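Local coordinates for Syntaxin1 (PDB 2XHE), which probably acts as a SNAP receptor that binds other SNARE proteins in membrane transport, at residues Asp107-Gln119 against Leu133-Phe147. Sequence-based numbering, arbitrary orientation.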
loop_
_atom_site.group_PDB
_atom_site.type_symbol
_atom_site.label_atom_id
_atom_site.label_comp_id
_atom_site.label_asym_id
_atom_site.label_seq_id
_atom_site.Cartn_x
_atom_site.Cartn_y
_atom_site.Cartn_z
ATOM N N ASP B 107 23.253 -21.979 -5.558
ATOM C CA ASP B 107 23.626 -20.995 -4.552
ATOM C C ASP B 107 22.427 -20.735 -3.642
ATOM O O ASP B 107 22.585 -20.631 -2.428
ATOM C CB ASP B 107 24.138 -19.686 -5.183
ATOM C CG ASP B 107 25.580 -19.787 -5.696
ATOM O OD1 ASP B 107 26.363 -20.617 -5.182
ATOM O OD2 ASP B 107 25.932 -19.016 -6.618
ATOM N N LEU B 108 21.227 -20.643 -4.219
ATOM C CA LEU B 108 20.016 -20.481 -3.406
ATOM C C LEU B 108 19.822 -21.665 -2.453
ATOM O O LEU B 108 19.762 -21.473 -1.238
ATOM C CB LEU B 108 18.770 -20.280 -4.273
ATOM C CG LEU B 108 18.660 -18.913 -4.943
ATOM C CD1 LEU B 108 17.413 -18.818 -5.814
ATOM C CD2 LEU B 108 18.720 -17.784 -3.913
ATOM N N LYS B 109 19.738 -22.879 -3.001
ATOM C CA LYS B 109 19.594 -24.076 -2.173
ATOM C C LYS B 109 20.627 -24.116 -1.063
ATOM O O LYS B 109 20.302 -24.418 0.082
ATOM C CB LYS B 109 19.642 -25.360 -3.008
ATOM C CG LYS B 109 18.278 -25.761 -3.563
ATOM C CD LYS B 109 18.346 -26.993 -4.451
ATOM C CE LYS B 109 16.995 -27.265 -5.111
ATOM N NZ LYS B 109 17.055 -28.401 -6.077
ATOM N N GLN B 110 21.872 -23.795 -1.398
ATOM C CA GLN B 110 22.937 -23.788 -0.406
ATOM C C GLN B 110 22.584 -22.845 0.753
ATOM O O GLN B 110 22.792 -23.185 1.921
ATOM C CB GLN B 110 24.283 -23.427 -1.055
ATOM C CG GLN B 110 25.470 -23.281 -0.084
ATOM C CD GLN B 110 25.623 -24.465 0.868
ATOM O OE1 GLN B 110 25.212 -25.592 0.560
ATOM N NE2 GLN B 110 26.220 -24.210 2.036
ATOM N N ILE B 111 22.026 -21.677 0.435
ATOM C CA ILE B 111 21.684 -20.697 1.466
ATOM C C ILE B 111 20.482 -21.162 2.284
ATOM O O ILE B 111 20.398 -20.891 3.485
ATOM C CB ILE B 111 21.406 -19.291 0.884
ATOM C CG1 ILE B 111 22.556 -18.844 -0.021
ATOM C CG2 ILE B 111 21.211 -18.284 2.005
ATOM C CD1 ILE B 111 22.410 -17.424 -0.564
ATOM N N GLU B 112 19.565 -21.870 1.628
ATOM C CA GLU B 112 18.401 -22.432 2.298
ATOM C C GLU B 112 18.853 -23.380 3.392
ATOM O O GLU B 112 18.579 -23.151 4.567
ATOM C CB GLU B 112 17.509 -23.177 1.310
ATOM C CG GLU B 112 16.248 -23.730 1.943
ATOM C CD GLU B 112 15.612 -24.811 1.100
ATOM O OE1 GLU B 112 16.206 -25.159 0.053
ATOM O OE2 GLU B 112 14.527 -25.312 1.484
ATOM N N LYS B 113 19.547 -24.444 2.998
ATOM C CA LYS B 113 20.139 -25.372 3.956
ATOM C C LYS B 113 20.944 -24.624 5.018
ATOM O O LYS B 113 20.828 -24.907 6.206
ATOM C CB LYS B 113 21.017 -26.406 3.243
ATOM C CG LYS B 113 20.238 -27.370 2.347
ATOM C CD LYS B 113 21.157 -28.368 1.637
ATOM C CE LYS B 113 20.364 -29.310 0.727
ATOM N NZ LYS B 113 21.239 -30.225 -0.061
ATOM N N GLU B 114 21.754 -23.664 4.586
ATOM C CA GLU B 114 22.542 -22.858 5.520
ATOM C C GLU B 114 21.649 -22.194 6.569
ATOM O O GLU B 114 21.975 -22.205 7.757
ATOM C CB GLU B 114 23.368 -21.799 4.774
ATOM C CG GLU B 114 24.853 -22.121 4.636
ATOM C CD GLU B 114 25.612 -21.065 3.836
ATOM O OE1 GLU B 114 24.967 -20.325 3.064
ATOM O OE2 GLU B 114 26.854 -20.974 3.974
ATOM N N ASN B 115 20.531 -21.621 6.122
ATOM C CA ASN B 115 19.583 -20.945 7.012
ATOM C C ASN B 115 18.832 -21.936 7.901
ATOM O O ASN B 115 18.767 -21.776 9.120
ATOM C CB ASN B 115 18.582 -20.089 6.212
ATOM C CG ASN B 115 19.234 -18.882 5.536
ATOM O OD1 ASN B 115 20.448 -18.684 5.614
ATOM N ND2 ASN B 115 18.422 -18.077 4.863
ATOM N N LYS B 116 18.267 -22.961 7.273
ATOM C CA LYS B 116 17.530 -24.004 7.974
ATOM C C LYS B 116 18.367 -24.594 9.108
ATOM O O LYS B 116 17.884 -24.753 10.227
ATOM C CB LYS B 116 17.111 -25.094 6.985
ATOM C CG LYS B 116 15.951 -25.947 7.444
ATOM C CD LYS B 116 15.177 -26.528 6.262
ATOM C CE LYS B 116 13.913 -27.243 6.747
ATOM N NZ LYS B 116 12.997 -27.638 5.635
ATOM N N ARG B 117 19.626 -24.902 8.814
ATOM C CA ARG B 117 20.545 -25.446 9.807
ATOM C C ARG B 117 21.133 -24.348 10.680
ATOM O O ARG B 117 22.278 -24.452 11.132
ATOM C CB ARG B 117 21.691 -26.205 9.130
ATOM C CG ARG B 117 21.307 -27.530 8.475
ATOM C CD ARG B 117 22.558 -28.342 8.131
ATOM N NE ARG B 117 23.269 -28.787 9.331
ATOM C CZ ARG B 117 24.485 -29.332 9.334
ATOM N NH1 ARG B 117 25.147 -29.496 8.197
ATOM N NH2 ARG B 117 25.041 -29.707 10.480
ATOM N N ALA B 118 20.356 -23.293 10.909
ATOM C CA ALA B 118 20.817 -22.165 11.714
ATOM C C ALA B 118 19.678 -21.514 12.491
ATOM O O ALA B 118 19.910 -20.612 13.300
ATOM C CB ALA B 118 21.517 -21.136 10.839
ATOM N N GLN B 119 18.453 -21.973 12.235
ATOM C CA GLN B 119 17.277 -21.483 12.943
ATOM C C GLN B 119 17.467 -21.596 14.454
ATOM O O GLN B 119 17.598 -20.591 15.153
ATOM C CB GLN B 119 16.036 -22.275 12.521
ATOM C CG GLN B 119 15.696 -22.200 11.039
ATOM C CD GLN B 119 15.009 -20.899 10.653
ATOM O OE1 GLN B 119 14.377 -20.241 11.486
ATOM N NE2 GLN B 119 15.128 -20.524 9.381
ATOM N N LEU B 133 21.053 -13.999 10.745
ATOM C CA LEU B 133 19.987 -14.818 10.175
ATOM C C LEU B 133 18.875 -13.977 9.532
ATOM O O LEU B 133 18.296 -14.376 8.517
ATOM C CB LEU B 133 19.426 -15.785 11.230
ATOM C CG LEU B 133 18.268 -16.693 10.809
ATOM C CD1 LEU B 133 18.620 -17.492 9.577
ATOM C CD2 LEU B 133 17.888 -17.618 11.940
ATOM N N ARG B 134 18.588 -12.814 10.113
ATOM C CA ARG B 134 17.618 -11.894 9.526
ATOM C C ARG B 134 18.033 -11.470 8.116
ATOM O O ARG B 134 17.232 -11.551 7.177
ATOM C CB ARG B 134 17.432 -10.666 10.417
ATOM C CG ARG B 134 16.630 -10.924 11.690
ATOM C CD ARG B 134 16.597 -9.681 12.570
ATOM N NE ARG B 134 16.164 -8.512 11.811
ATOM C CZ ARG B 134 16.595 -7.275 12.036
ATOM N NH1 ARG B 134 17.477 -7.043 13.000
ATOM N NH2 ARG B 134 16.151 -6.274 11.287
ATOM N N ILE B 135 19.285 -11.021 7.982
ATOM C CA ILE B 135 19.863 -10.631 6.698
ATOM C C ILE B 135 19.842 -11.783 5.705
ATOM O O ILE B 135 19.421 -11.624 4.562
ATOM C CB ILE B 135 21.311 -10.132 6.866
ATOM C CG1 ILE B 135 21.317 -8.725 7.463
ATOM C CG2 ILE B 135 22.055 -10.130 5.535
ATOM C CD1 ILE B 135 22.623 -8.338 8.108
ATOM N N ARG B 136 20.297 -12.948 6.144
ATOM C CA ARG B 136 20.285 -14.124 5.286
ATOM C C ARG B 136 18.884 -14.406 4.740
ATOM O O ARG B 136 18.714 -14.699 3.557
ATOM C CB ARG B 136 20.804 -15.345 6.049
ATOM C CG ARG B 136 22.250 -15.237 6.517
ATOM C CD ARG B 136 22.655 -16.448 7.352
ATOM N NE ARG B 136 24.013 -16.868 7.030
ATOM C CZ ARG B 136 24.318 -17.719 6.059
ATOM N NH1 ARG B 136 23.352 -18.254 5.324
ATOM N NH2 ARG B 136 25.586 -18.031 5.822
ATOM N N GLN B 137 17.882 -14.313 5.612
ATOM C CA GLN B 137 16.506 -14.613 5.234
ATOM C C GLN B 137 15.905 -13.609 4.255
ATOM O O GLN B 137 15.223 -14.009 3.315
ATOM C CB GLN B 137 15.624 -14.759 6.470
ATOM C CG GLN B 137 15.819 -16.083 7.188
ATOM C CD GLN B 137 15.091 -16.157 8.520
ATOM O OE1 GLN B 137 14.586 -15.150 9.029
ATOM N NE2 GLN B 137 15.047 -17.354 9.095
ATOM N N SER B 138 16.159 -12.318 4.452
ATOM C CA SER B 138 15.652 -11.329 3.501
ATOM C C SER B 138 16.366 -11.391 2.153
ATOM O O SER B 138 15.738 -11.193 1.114
ATOM C CB SER B 138 15.662 -9.913 4.074
ATOM O OG SER B 138 16.889 -9.627 4.696
ATOM N N GLN B 139 17.667 -11.680 2.170
ATOM C CA GLN B 139 18.420 -11.909 0.935
ATOM C C GLN B 139 17.879 -13.133 0.193
ATOM O O GLN B 139 17.625 -13.093 -1.019
ATOM C CB GLN B 139 19.916 -12.126 1.221
ATOM C CG GLN B 139 20.695 -10.914 1.741
ATOM C CD GLN B 139 20.914 -9.831 0.689
ATOM O OE1 GLN B 139 20.605 -10.006 -0.490
ATOM N NE2 GLN B 139 21.442 -8.700 1.125
ATOM N N HIS B 140 17.717 -14.228 0.927
ATOM C CA HIS B 140 17.276 -15.480 0.327
ATOM C C HIS B 140 15.905 -15.328 -0.334
ATOM O O HIS B 140 15.692 -15.792 -1.459
ATOM C CB HIS B 140 17.242 -16.590 1.378
ATOM C CG HIS B 140 16.919 -17.939 0.815
ATOM N ND1 HIS B 140 16.722 -18.154 -0.530
ATOM C CD2 HIS B 140 16.759 -19.140 1.416
ATOM C CE1 HIS B 140 16.452 -19.432 -0.736
ATOM N NE2 HIS B 140 16.472 -20.052 0.428
ATOM N N SER B 141 14.981 -14.673 0.372
ATOM C CA SER B 141 13.631 -14.464 -0.129
ATOM C C SER B 141 13.631 -13.566 -1.352
ATOM O O SER B 141 13.156 -13.949 -2.424
ATOM C CB SER B 141 12.753 -13.848 0.954
ATOM O OG SER B 141 12.538 -14.775 2.004
ATOM N N SER B 142 14.168 -12.366 -1.187
ATOM C CA SER B 142 14.174 -11.385 -2.259
ATOM C C SER B 142 14.695 -11.959 -3.589
ATOM O O SER B 142 14.081 -11.764 -4.643
ATOM C CB SER B 142 14.989 -10.166 -1.836
ATOM O OG SER B 142 14.952 -9.164 -2.838
ATOM N N LEU B 143 15.819 -12.668 -3.535
ATOM C CA LEU B 143 16.490 -13.121 -4.749
ATOM C C LEU B 143 15.772 -14.295 -5.419
ATOM O O LEU B 143 15.729 -14.392 -6.654
ATOM C CB LEU B 143 17.958 -13.476 -4.456
ATOM C CG LEU B 143 18.873 -12.299 -4.100
ATOM C CD1 LEU B 143 20.215 -12.782 -3.578
ATOM C CD2 LEU B 143 19.061 -11.371 -5.295
ATOM N N SER B 144 15.218 -15.191 -4.609
ATOM C CA SER B 144 14.432 -16.282 -5.156
ATOM C C SER B 144 13.288 -15.722 -5.988
ATOM O O SER B 144 13.009 -16.206 -7.081
ATOM C CB SER B 144 13.909 -17.170 -4.043
ATOM O OG SER B 144 14.989 -17.713 -3.315
ATOM N N ARG B 145 12.639 -14.684 -5.477
ATOM C CA ARG B 145 11.585 -14.026 -6.233
ATOM C C ARG B 145 12.165 -13.412 -7.494
ATOM O O ARG B 145 11.719 -13.730 -8.595
ATOM C CB ARG B 145 10.821 -12.991 -5.384
ATOM C CG ARG B 145 9.879 -13.605 -4.326
ATOM C CD ARG B 145 8.943 -12.568 -3.650
ATOM N NE ARG B 145 9.650 -11.650 -2.752
ATOM C CZ ARG B 145 10.183 -11.997 -1.577
ATOM N NH1 ARG B 145 10.103 -13.255 -1.143
ATOM N NH2 ARG B 145 10.810 -11.084 -0.835
ATOM N N LYS B 146 13.169 -12.551 -7.340
ATOM C CA LYS B 146 13.832 -11.936 -8.498
ATOM C C LYS B 146 14.165 -13.003 -9.543
ATOM O O LYS B 146 13.931 -12.799 -10.731
ATOM C CB LYS B 146 15.082 -11.143 -8.084
ATOM C CG LYS B 146 15.703 -10.276 -9.185
ATOM C CD LYS B 146 14.783 -9.140 -9.640
ATOM C CE LYS B 146 14.072 -9.460 -10.962
ATOM N NZ LYS B 146 13.021 -8.454 -11.326
ATOM N N PHE B 147 14.666 -14.151 -9.089
ATOM C CA PHE B 147 14.988 -15.265 -9.980
ATOM C C PHE B 147 13.797 -15.867 -10.760
ATOM O O PHE B 147 13.864 -15.982 -11.987
ATOM C CB PHE B 147 15.761 -16.363 -9.238
ATOM C CG PHE B 147 16.229 -17.468 -10.135
ATOM C CD1 PHE B 147 16.916 -17.181 -11.302
ATOM C CD2 PHE B 147 15.976 -18.790 -9.827
ATOM C CE1 PHE B 147 17.340 -18.194 -12.139
ATOM C CE2 PHE B 147 16.401 -19.807 -10.662
ATOM C CZ PHE B 147 17.075 -19.509 -11.817
#
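Arg136 reaches across to the end of helix 80-116, where its NH1 donates to Asn115 OD1 at 2.9 Å. The approach runs nearly along the C=O axis (171°), with the oxygen close to the guanidinium plane while the amide itself stands almost perpendicular to that plane. The same NH1 makes a weak, long salt bridge to Glu114 OE1 at 3.5 Å, which also lies at the guanidinium edge. A bend at chi3 brings NH1 between these two oxygens, and Arg136 CB packs against the Asn115 amide. An alanine at Arg136 is likely to deprive Asn115 OD1 of this donor and Glu114 of its counter-charge across the interface.

Knobs-into-holes packing follows. Asn115 sits among Leu133, Arg136, Gln137 and His140; reciprocally, His140 enters the hole formed by Leu108, Ile111, Glu112 and Asn115. With CG anti to the backbone N (chi1 -175°), the imidazole extends to helix 80-116, its NE2 3.4 Å from Glu112 CB. Farther along, Leu108 CD1 lies 3.7 Å from Ser144 OG and 4.3 Å from Phe147 CD2, while Ser144 OG is occupied by its own helix, donating to His140 O. Back at the Arg136 side, just past the C-terminus of helix 80-116, Leu133 CD2 meets Ala118 O at 3.9 Å.

The axes of segments 107-116 and 133-147 come within 10.3 Å and run at 149°, a roughly antiparallel pair within the syntaxin N-terminal helical bundle; Met236 of helix 214-237 touches both Leu108 and Ser144. Chemically, the seam grades from a charged and amide-rich end near the connecting loop to a more apolar one around Leu108, joined through His140.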